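Local structure of ectonucleoside triphosphate diphosphohydrolase 4 (Homo sapiens, 6WG5) at residues R119-H122 and K123-P126; L147-L150 and L151-P155; Y486-R489 and F490-L493. The protein belongs to the GDA1/CD39 nucleoside phosphatase family, which is grouped with the actin-like ATPases. One frame throughout, in Å; residues are numbered along the deposited sequence.

Contact 1. Residues R119-H122 and K123-P126; sequences RAKH and KETP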
ATOM      1  N   ARG A 119      -7.537  21.614  24.196  1.00 72.39           N
ATOM      2  CA  ARG A 119      -7.073  22.949  23.831  1.00 74.54           C
ATOM      3  C   ARG A 119      -5.653  23.203  24.322  1.00 73.39           C
ATOM      4  O   ARG A 119      -4.862  23.869  23.645  1.00 73.43           O
ATOM      5  CB  ARG A 119      -8.027  24.002  24.395  1.00 81.49           C
ATOM      6  CG  ARG A 119      -9.063  24.512  23.400  1.00 90.14           C
ATOM      7  CD  ARG A 119      -8.411  25.335  22.298  1.00 95.59           C
ATOM      8  NE  ARG A 119      -7.597  26.419  22.843  1.00100.46           N
ATOM      9  CZ  ARG A 119      -6.628  27.043  22.179  1.00100.35           C
ATOM     10  NH1 ARG A 119      -6.331  26.690  20.935  1.00 99.01           N
ATOM     11  NH2 ARG A 119      -5.946  28.017  22.767  1.00 98.88           N
ATOM     12  N   ALA A 120      -5.311  22.678  25.501  1.00 68.06           N
ATOM     13  CA  ALA A 120      -3.998  22.937  26.080  1.00 69.50           C
ATOM     14  C   ALA A 120      -2.869  22.296  25.283  1.00 68.13           C
ATOM     15  O   ALA A 120      -1.730  22.768  25.361  1.00 68.03           O
ATOM     16  CB  ALA A 120      -3.954  22.435  27.523  1.00 69.02           C
ATOM     17  N   LYS A 121      -3.154  21.239  24.522  1.00 66.87           N
ATOM     18  CA  LYS A 121      -2.129  20.508  23.789  1.00 60.18           C
ATOM     19  C   LYS A 121      -2.014  20.925  22.327  1.00 59.65           C
ATOM     20  O   LYS A 121      -1.100  20.454  21.640  1.00 60.11           O
ATOM     21  CB  LYS A 121      -2.407  19.001  23.867  1.00 58.46           C
ATOM     22  CG  LYS A 121      -2.080  18.381  25.217  1.00 57.88           C
ATOM     23  CD  LYS A 121      -0.619  17.964  25.293  1.00 64.07           C
ATOM     24  CE  LYS A 121      -0.185  17.690  26.723  1.00 68.78           C
ATOM     25  NZ  LYS A 121      -1.024  16.658  27.389  1.00 71.00           N
ATOM     26  N   HIS A 122      -2.907  21.788  21.838  1.00 54.66           N
ATOM     27  CA  HIS A 122      -2.843  22.215  20.441  1.00 60.16           C
ATOM     28  C   HIS A 122      -1.477  22.804  20.110  1.00 65.84           C
ATOM     29  O   HIS A 122      -0.884  22.482  19.075  1.00 61.95           O
ATOM     30  CB  HIS A 122      -3.947  23.233  20.151  1.00 61.35           C
ATOM     31  CG  HIS A 122      -5.328  22.655  20.187  1.00 61.69           C
ATOM     32  ND1 HIS A 122      -6.436  23.348  19.748  1.00 59.58           N
ATOM     33  CD2 HIS A 122      -5.781  21.450  20.608  1.00 62.43           C
ATOM     34  CE1 HIS A 122      -7.511  22.596  19.896  1.00 60.35           C
ATOM     35  NE2 HIS A 122      -7.142  21.440  20.417  1.00 62.22           N
ATOM     36  N   LYS A 123      -0.964  23.676  20.981  1.00 73.07           N
ATOM     37  CA  LYS A 123       0.313  24.329  20.708  1.00 71.75           C
ATOM     38  C   LYS A 123       1.440  23.317  20.542  1.00 67.92           C
ATOM     39  O   LYS A 123       2.405  23.580  19.816  1.00 63.88           O
ATOM     40  CB  LYS A 123       0.646  25.318  21.828  1.00 72.26           C
ATOM     41  CG  LYS A 123       0.771  24.687  23.209  1.00 71.36           C
ATOM     42  CD  LYS A 123       1.182  25.717  24.257  1.00 75.20           C
ATOM     43  CE  LYS A 123       0.000  26.549  24.734  1.00 81.61           C
ATOM     44  NZ  LYS A 123      -0.565  26.040  26.017  1.00 82.10           N
ATOM     45  N   GLU A 124       1.334  22.161  21.194  1.00 69.11           N
ATOM     46  CA  GLU A 124       2.362  21.130  21.139  1.00 65.54           C
ATOM     47  C   GLU A 124       2.003  19.984  20.201  1.00 59.78           C
ATOM     48  O   GLU A 124       2.735  18.990  20.149  1.00 55.08           O
ATOM     49  CB  GLU A 124       2.626  20.585  22.544  1.00 69.05           C
ATOM     50  CG  GLU A 124       3.502  21.484  23.393  1.00 76.95           C
ATOM     51  CD  GLU A 124       3.575  21.027  24.836  1.00 84.94           C
ATOM     52  OE1 GLU A 124       2.990  19.970  25.154  1.00 88.83           O
ATOM     53  OE2 GLU A 124       4.217  21.726  25.650  1.00 88.95           O
ATOM     54  N   THR A 125       0.903  20.099  19.459  1.00 61.54           N
ATOM     55  CA  THR A 125       0.445  19.026  18.588  1.00 54.69           C
ATOM     56  C   THR A 125       0.798  19.350  17.146  1.00 52.73           C
ATOM     57  O   THR A 125       0.326  20.372  16.625  1.00 54.97           O
ATOM     58  CB  THR A 125      -1.061  18.837  18.731  1.00 52.05           C
ATOM     59  OG1 THR A 125      -1.362  18.411  20.067  1.00 49.98           O
ATOM     60  CG2 THR A 125      -1.581  17.798  17.740  1.00 51.43           C
ATOM     61  N   PRO A 126       1.599  18.537  16.463  1.00 44.56           N
ATOM     62  CA  PRO A 126       1.901  18.817  15.057  1.00 44.45           C
ATOM     63  C   PRO A 126       0.763  18.423  14.131  1.00 42.93           C
ATOM     64  O   PRO A 126       0.019  17.472  14.380  1.00 39.01           O
ATOM     65  CB  PRO A 126       3.147  17.964  14.789  1.00 42.28           C
ATOM     66  CG  PRO A 126       3.011  16.819  15.725  1.00 39.40           C
ATOM     67  CD  PRO A 126       2.366  17.381  16.965  1.00 41.17           C
TER
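Thr125 meets Lys121 through its hydroxyl, which chi1 of -64° places anti to its own carbonyl carbon and beside its backbone N. From there OG1 donates to Lys121 O at 2.6 Å. The hydroxyl comes from well above the carbonyl plane, 55° out of it. Glu124 N gives the same oxygen a second, weak bond of 3.0 Å. One backbone carbonyl thus takes two donors as the chain turns. The next carbonyl is used as well: Thr125 N donates to His122 O at 3.0 Å in a nearly straight bond. Bonds of this kind, reaching carbonyls three and four residues back, make a helix-like turn at the end of a short run with helical backbone angles.

The side chains of Lys121 and Glu124 pass each other at a slant, with CD of Lys121 4.1 Å from OE1 of Glu124. Their charged ends do not meet, and Lys121 NZ instead binds Val40 O and Pro38 O. Lys123 bends back, bringing its NZ within 3.5 Å of Ala120 O. The buried His122 ring lies over Arg119 CA on one face, and its NE2 bonds to Val117 O.

The turn leads from helix 107-116 into strand 127-131, part of a mixed sheet of this actin-like fold. Lys121 and Thr125 pack on strand 40-48, which runs parallel to strand 127-131. His122 meets the ring of Phe160, and Arg119 forms a salt bridge with Asp159.

Contact 2. Residues L147-L150 and L151-P155; sequences LEDL and LTDIP
Ile154 packs back on Leu150, one helical turn earlier. Its CB lies 3.3 Å from Leu150 O, and CG1 passes the same oxygen at a similar distance. CD1, at the tip of the longer branch, also stays near that carbonyl. It then touches CD2 of Leu150 at 3.8 Å and comes close to Leu150 CB. With CG1 anti to the carbonyl carbon (chi1 -70°), the longer branch is carried back to Leu150. The two side chains lie side by side and point the same way. Both are buried.

The backbones are joined as well: Ile154 N donates to Leu150 O at 3.0 Å. Leu151 N likewise donates to Leu147 O at 2.8 Å. CB, CG and CD1 of Leu151 all lie close to that oxygen.

Thr152 gives its turn a double grip. Its N and its OG1 both donate to Glu148 O, at 2.8 Å and 3.0 Å respectively. They arrive from opposite faces of the carbonyl plane. Chi1 of 63° turns the hydroxyl back toward the preceding turn. The next backbone bond, from Asp153 N to Asp149 O, is weak. Here two carboxylates come near each other, with OD1 of Asp149 4.3 Å from OD1 of Asp153. This closeness may raise the proton affinity of one of them. Asp153 OD2 also has a weak bond to His157 ND1.

Pro155 has no N-H to offer the turn before it, and the helix kinks there. All of this lies within helix 140-157. Leu151 and Ile154 rest on Phe162, and Leu150 on Ile106. The two aspartates face helix 102-105, where both touch Ser103.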
ATOM      1  N   LEU A 147      -0.470  24.695  -1.337  1.00 74.14           N
ATOM      2  CA  LEU A 147       0.280  24.577  -0.091  1.00 73.24           C
ATOM      3  C   LEU A 147       0.402  25.925   0.605  1.00 75.45           C
ATOM      4  O   LEU A 147       0.260  26.017   1.830  1.00 72.45           O
ATOM      5  CB  LEU A 147       1.672  24.002  -0.357  1.00 69.81           C
ATOM      6  CG  LEU A 147       1.784  22.732  -1.202  1.00 67.65           C
ATOM      7  CD1 LEU A 147       3.247  22.432  -1.487  1.00 71.24           C
ATOM      8  CD2 LEU A 147       1.116  21.552  -0.519  1.00 60.54           C
ATOM      9  N   GLU A 148       0.664  26.984  -0.164  1.00 87.32           N
ATOM     10  CA  GLU A 148       0.893  28.296   0.433  1.00 87.57           C
ATOM     11  C   GLU A 148      -0.375  28.848   1.072  1.00 85.23           C
ATOM     12  O   GLU A 148      -0.313  29.485   2.129  1.00 82.72           O
ATOM     13  CB  GLU A 148       1.435  29.259  -0.623  1.00 92.66           C
ATOM     14  CG  GLU A 148       2.939  29.464  -0.536  1.00 94.54           C
ATOM     15  CD  GLU A 148       3.524  30.081  -1.792  1.00103.42           C
ATOM     16  OE1 GLU A 148       2.928  29.908  -2.876  1.00110.20           O
ATOM     17  OE2 GLU A 148       4.580  30.741  -1.694  1.00105.95           O
ATOM     18  N   ASP A 149      -1.535  28.617   0.453  1.00 77.20           N
ATOM     19  CA  ASP A 149      -2.782  29.066   1.064  1.00 86.24           C
ATOM     20  C   ASP A 149      -3.023  28.352   2.388  1.00 81.77           C
ATOM     21  O   ASP A 149      -3.503  28.958   3.352  1.00 77.69           O
ATOM     22  CB  ASP A 149      -3.954  28.839   0.109  1.00 99.68           C
ATOM     23  CG  ASP A 149      -5.225  29.527   0.578  1.00110.98           C
ATOM     24  OD1 ASP A 149      -5.122  30.543   1.298  1.00113.18           O
ATOM     25  OD2 ASP A 149      -6.326  29.056   0.226  1.00112.92           O
ATOM     26  N   LEU A 150      -2.695  27.059   2.454  1.00 89.59           N
ATOM     27  CA  LEU A 150      -2.782  26.334   3.717  1.00 79.84           C
ATOM     28  C   LEU A 150      -1.770  26.862   4.725  1.00 73.78           C
ATOM     29  O   LEU A 150      -2.088  27.023   5.909  1.00 70.95           O
ATOM     30  CB  LEU A 150      -2.559  24.841   3.478  1.00 75.64           C
ATOM     31  CG  LEU A 150      -3.644  24.096   2.701  1.00 70.99           C
ATOM     32  CD1 LEU A 150      -3.130  22.743   2.238  1.00 68.21           C
ATOM     33  CD2 LEU A 150      -4.889  23.925   3.553  1.00 67.77           C
ATOM     34  N   LEU A 151      -0.545  27.141   4.273  1.00 69.03           N
ATOM     35  CA  LEU A 151       0.508  27.568   5.188  1.00 67.90           C
ATOM     36  C   LEU A 151       0.229  28.954   5.760  1.00 71.18           C
ATOM     37  O   LEU A 151       0.455  29.193   6.950  1.00 70.79           O
ATOM     38  CB  LEU A 151       1.857  27.544   4.471  1.00 65.52           C
ATOM     39  CG  LEU A 151       2.418  26.154   4.165  1.00 65.35           C
ATOM     40  CD1 LEU A 151       3.575  26.245   3.182  1.00 67.11           C
ATOM     41  CD2 LEU A 151       2.862  25.464   5.445  1.00 63.41           C
ATOM     42  N   THR A 152      -0.257  29.879   4.931  1.00 78.70           N
ATOM     43  CA  THR A 152      -0.491  31.240   5.405  1.00 88.71           C
ATOM     44  C   THR A 152      -1.782  31.359   6.206  1.00 94.39           C
ATOM     45  O   THR A 152      -1.891  32.244   7.063  1.00 92.32           O
ATOM     46  CB  THR A 152      -0.534  32.219   4.227  1.00 91.30           C
ATOM     47  OG1 THR A 152      -1.638  31.900   3.370  1.00 90.15           O
ATOM     48  CG2 THR A 152       0.763  32.167   3.428  1.00 90.37           C
ATOM     49  N   ASP A 153      -2.758  30.488   5.954  1.00 85.11           N
ATOM     50  CA  ASP A 153      -4.093  30.625   6.525  1.00 80.69           C
ATOM     51  C   ASP A 153      -4.290  29.827   7.807  1.00 74.49           C
ATOM     52  O   ASP A 153      -4.896  30.333   8.755  1.00 70.00           O
ATOM     53  CB  ASP A 153      -5.143  30.193   5.495  1.00 83.45           C
ATOM     54  CG  ASP A 153      -6.544  30.646   5.862  1.00 96.28           C
ATOM     55  OD1 ASP A 153      -7.224  31.238   4.994  1.00 99.65           O
ATOM     56  OD2 ASP A 153      -6.969  30.411   7.013  1.00 97.54           O
ATOM     57  N   ILE A 154      -3.795  28.589   7.860  1.00 79.11           N
ATOM     58  CA  ILE A 154      -4.055  27.736   9.020  1.00 75.40           C
ATOM     59  C   ILE A 154      -3.472  28.321  10.300  1.00 75.40           C
ATOM     60  O   ILE A 154      -4.191  28.373  11.312  1.00 78.97           O
ATOM     61  CB  ILE A 154      -3.549  26.308   8.744  1.00 75.39           C
ATOM     62  CG1 ILE A 154      -4.442  25.635   7.697  1.00 73.00           C
ATOM     63  CG2 ILE A 154      -3.507  25.477  10.029  1.00 72.36           C
ATOM     64  CD1 ILE A 154      -3.877  24.342   7.150  1.00 69.16           C
ATOM     65  N   PRO A 155      -2.209  28.756  10.345  1.00 73.13           N
ATOM     66  CA  PRO A 155      -1.634  29.205  11.627  1.00 73.14           C
ATOM     67  C   PRO A 155      -2.468  30.247  12.352  1.00 73.89           C
ATOM     68  O   PRO A 155      -2.438  30.300  13.588  1.00 70.00           O
ATOM     69  CB  PRO A 155      -0.267  29.767  11.211  1.00 76.76           C
ATOM     70  CG  PRO A 155       0.078  29.033   9.966  1.00 75.96           C
ATOM     71  CD  PRO A 155      -1.224  28.808   9.251  1.00 75.03           C
TER

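Contact 3. Residues Y486-R489 and F490-L493; sequences YRTR and FLPL
Arg489 and Phe490 are neighbours whose side chains run together, pointing the same way. This is the tightly packed part of the contact. Arg489 CG sits over the centre of the Phe490 ring, 4.1 Å from its centroid, in a CH-pi contact. Chi1 of 68° puts CG between the backbone N and the carbonyl carbon, and the chain is then extended to NE. The guanidinium therefore reaches the far end of the ring, with NH1 3.5 Å from CE2 of Phe490. It is not stacked flat: the two planes are 43° apart. The Tyr486 ring covers the opposite face of the guanidinium, with its CZ over the centre. In the guanidinium plane, NH2 donates to Tyr486 O at 3.1 Å in an almost straight bond.

The other side is more open: Leu491 is exposed and a water sits on the backbone. Thr488 to Leu491 form a type I beta turn, closed by Leu491 N donating to Thr488 O at 3.2 Å. The side chains at the two ends of the turn also meet, with CD1 of Leu491 3.8 Å from CB of Thr488. Thr488 OG1 is hydrogen-bonded to Ile484 O in the preceding helix. The water bridges the backbone, giving a hydrogen to Arg487 O at 2.7 Å and accepting one from Phe490 N at 2.8 Å.

The guanidinium thus has the Tyr486 ring over one face and the rim of the tilted Phe490 ring near the other. The in-plane bond to Tyr486 O limits its rotation. That carbonyl probably eases its positive charge, and nearby aromatic carbon may add to this.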
ATOM      1  N   TYR A 486       7.327   8.446  11.377  1.00 36.93           N
ATOM      2  CA  TYR A 486       8.593   8.933  10.843  1.00 35.94           C
ATOM      3  C   TYR A 486       8.808  10.408  11.162  1.00 36.88           C
ATOM      4  O   TYR A 486       9.926  10.815  11.496  1.00 40.58           O
ATOM      5  CB  TYR A 486       8.653   8.702   9.333  1.00 34.16           C
ATOM      6  CG  TYR A 486       9.994   9.049   8.727  1.00 33.60           C
ATOM      7  CD1 TYR A 486      10.167  10.211   7.988  1.00 33.99           C
ATOM      8  CD2 TYR A 486      11.092   8.221   8.906  1.00 32.41           C
ATOM      9  CE1 TYR A 486      11.392  10.534   7.439  1.00 30.17           C
ATOM     10  CE2 TYR A 486      12.321   8.535   8.361  1.00 34.02           C
ATOM     11  CZ  TYR A 486      12.466   9.692   7.628  1.00 34.75           C
ATOM     12  OH  TYR A 486      13.691  10.007   7.083  1.00 38.12           O
ATOM     13  N   ARG A 487       7.755  11.226  11.072  1.00 34.89           N
ATOM     14  CA  ARG A 487       7.920  12.659  11.298  1.00 35.54           C
ATOM     15  C   ARG A 487       8.211  12.977  12.761  1.00 38.45           C
ATOM     16  O   ARG A 487       8.894  13.965  13.050  1.00 42.33           O
ATOM     17  CB  ARG A 487       6.676  13.417  10.829  1.00 35.87           C
ATOM     18  CG  ARG A 487       6.392  13.328   9.324  1.00 43.77           C
ATOM     19  CD  ARG A 487       7.575  13.789   8.475  1.00 50.74           C
ATOM     20  NE  ARG A 487       8.036  15.129   8.837  1.00 55.97           N
ATOM     21  CZ  ARG A 487       7.604  16.258   8.278  1.00 55.29           C
ATOM     22  NH1 ARG A 487       6.688  16.232   7.315  1.00 56.74           N
ATOM     23  NH2 ARG A 487       8.092  17.422   8.684  1.00 49.46           N
ATOM     24  N   THR A 488       7.717  12.161  13.694  1.00 29.09           N
ATOM     25  CA  THR A 488       7.898  12.401  15.120  1.00 32.07           C
ATOM     26  C   THR A 488       9.061  11.605  15.706  1.00 33.24           C
ATOM     27  O   THR A 488       9.176  11.500  16.931  1.00 37.78           O
ATOM     28  CB  THR A 488       6.614  12.068  15.885  1.00 35.16           C
ATOM     29  OG1 THR A 488       6.288  10.684  15.710  1.00 37.47           O
ATOM     30  CG2 THR A 488       5.457  12.924  15.403  1.00 35.32           C
ATOM     31  N   ARG A 489       9.935  11.057  14.861  1.00 34.75           N
ATOM     32  CA  ARG A 489      10.937  10.107  15.333  1.00 33.05           C
ATOM     33  C   ARG A 489      11.969  10.736  16.263  1.00 37.04           C
ATOM     34  O   ARG A 489      12.671  10.002  16.968  1.00 34.28           O
ATOM     35  CB  ARG A 489      11.641   9.462  14.140  1.00 29.49           C
ATOM     36  CG  ARG A 489      12.513  10.410  13.330  1.00 32.25           C
ATOM     37  CD  ARG A 489      12.799   9.824  11.958  1.00 32.10           C
ATOM     38  NE  ARG A 489      13.868  10.514  11.242  1.00 33.62           N
ATOM     39  CZ  ARG A 489      13.695  11.580  10.465  1.00 37.54           C
ATOM     40  NH1 ARG A 489      14.738  12.121   9.850  1.00 42.13           N
ATOM     41  NH2 ARG A 489      12.490  12.113  10.301  1.00 33.46           N
ATOM     42  N   PHE A 490      12.081  12.064  16.290  1.00 32.28           N
ATOM     43  CA  PHE A 490      13.074  12.725  17.127  1.00 32.33           C
ATOM     44  C   PHE A 490      12.528  13.179  18.474  1.00 34.19           C
ATOM     45  O   PHE A 490      13.323  13.499  19.363  1.00 34.56           O
ATOM     46  CB  PHE A 490      13.672  13.932  16.388  1.00 27.27           C
ATOM     47  CG  PHE A 490      14.567  13.558  15.239  1.00 25.23           C
ATOM     48  CD1 PHE A 490      15.572  12.616  15.403  1.00 25.19           C
ATOM     49  CD2 PHE A 490      14.401  14.144  13.994  1.00 24.46           C
ATOM     50  CE1 PHE A 490      16.394  12.267  14.350  1.00 24.42           C
ATOM     51  CE2 PHE A 490      15.218  13.799  12.937  1.00 23.69           C
ATOM     52  CZ  PHE A 490      16.215  12.859  13.115  1.00 24.41           C
ATOM     53  N   LEU A 491      11.210  13.213  18.652  1.00 34.22           N
ATOM     54  CA  LEU A 491      10.643  13.627  19.932  1.00 36.84           C
ATOM     55  C   LEU A 491      11.258  12.913  21.127  1.00 37.66           C
ATOM     56  O   LEU A 491      11.503  13.579  22.146  1.00 41.68           O
ATOM     57  CB  LEU A 491       9.122  13.411  19.921  1.00 40.55           C
ATOM     58  CG  LEU A 491       8.284  14.389  19.094  1.00 41.49           C
ATOM     59  CD1 LEU A 491       6.813  14.016  19.194  1.00 38.58           C
ATOM     60  CD2 LEU A 491       8.497  15.833  19.541  1.00 44.40           C
ATOM     61  N   PRO A 492      11.515  11.601  21.092  1.00 46.73           N
ATOM     62  CA  PRO A 492      12.154  10.954  22.247  1.00 46.66           C
ATOM     63  C   PRO A 492      13.448  11.625  22.684  1.00 51.05           C
ATOM     64  O   PRO A 492      13.888  11.430  23.822  1.00 53.46           O
ATOM     65  CB  PRO A 492      12.406   9.519  21.759  1.00 39.80           C
ATOM     66  CG  PRO A 492      11.781   9.410  20.392  1.00 38.91           C
ATOM     67  CD  PRO A 492      10.941  10.614  20.165  1.00 44.55           C
ATOM     68  N   LEU A 493      14.079  12.406  21.799  1.00 53.84           N
ATOM     69  CA  LEU A 493      15.293  13.117  22.189  1.00 53.89           C
ATOM     70  C   LEU A 493      15.040  14.054  23.358  1.00 59.63           C
ATOM     71  O   LEU A 493      15.937  14.279  24.178  1.00 58.35           O
ATOM     72  CB  LEU A 493      15.862  13.916  21.015  1.00 50.91           C
ATOM     73  CG  LEU A 493      16.737  13.194  19.990  1.00 45.28           C
ATOM     74  CD1 LEU A 493      17.302  14.209  19.009  1.00 42.59           C
ATOM     75  CD2 LEU A 493      17.869  12.412  20.647  1.00 43.49           C
TER
HETATM   76  O   HOH W   1      10.776  14.204  14.953  1.00 31.92           O

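The three contacts follow in order along the chain. Contact 1 turns from helix 107-116 into strand 127-131. Contact 2 follows on helix 140-157, after that strand. Contact 3 comes far later, between helices 479-487 and 492-496. The centres lie about 18 Å (1 and 2), 16 Å (1 and 3) and 24 Å (2 and 3) apart, and none of the three touches another. Strand 127-131 belongs to the mixed sheet that includes strand 40-48. Contacts 1 and 2 thus belong to the part of the chain built round this sheet, while contact 3 links later helices near the C-terminus.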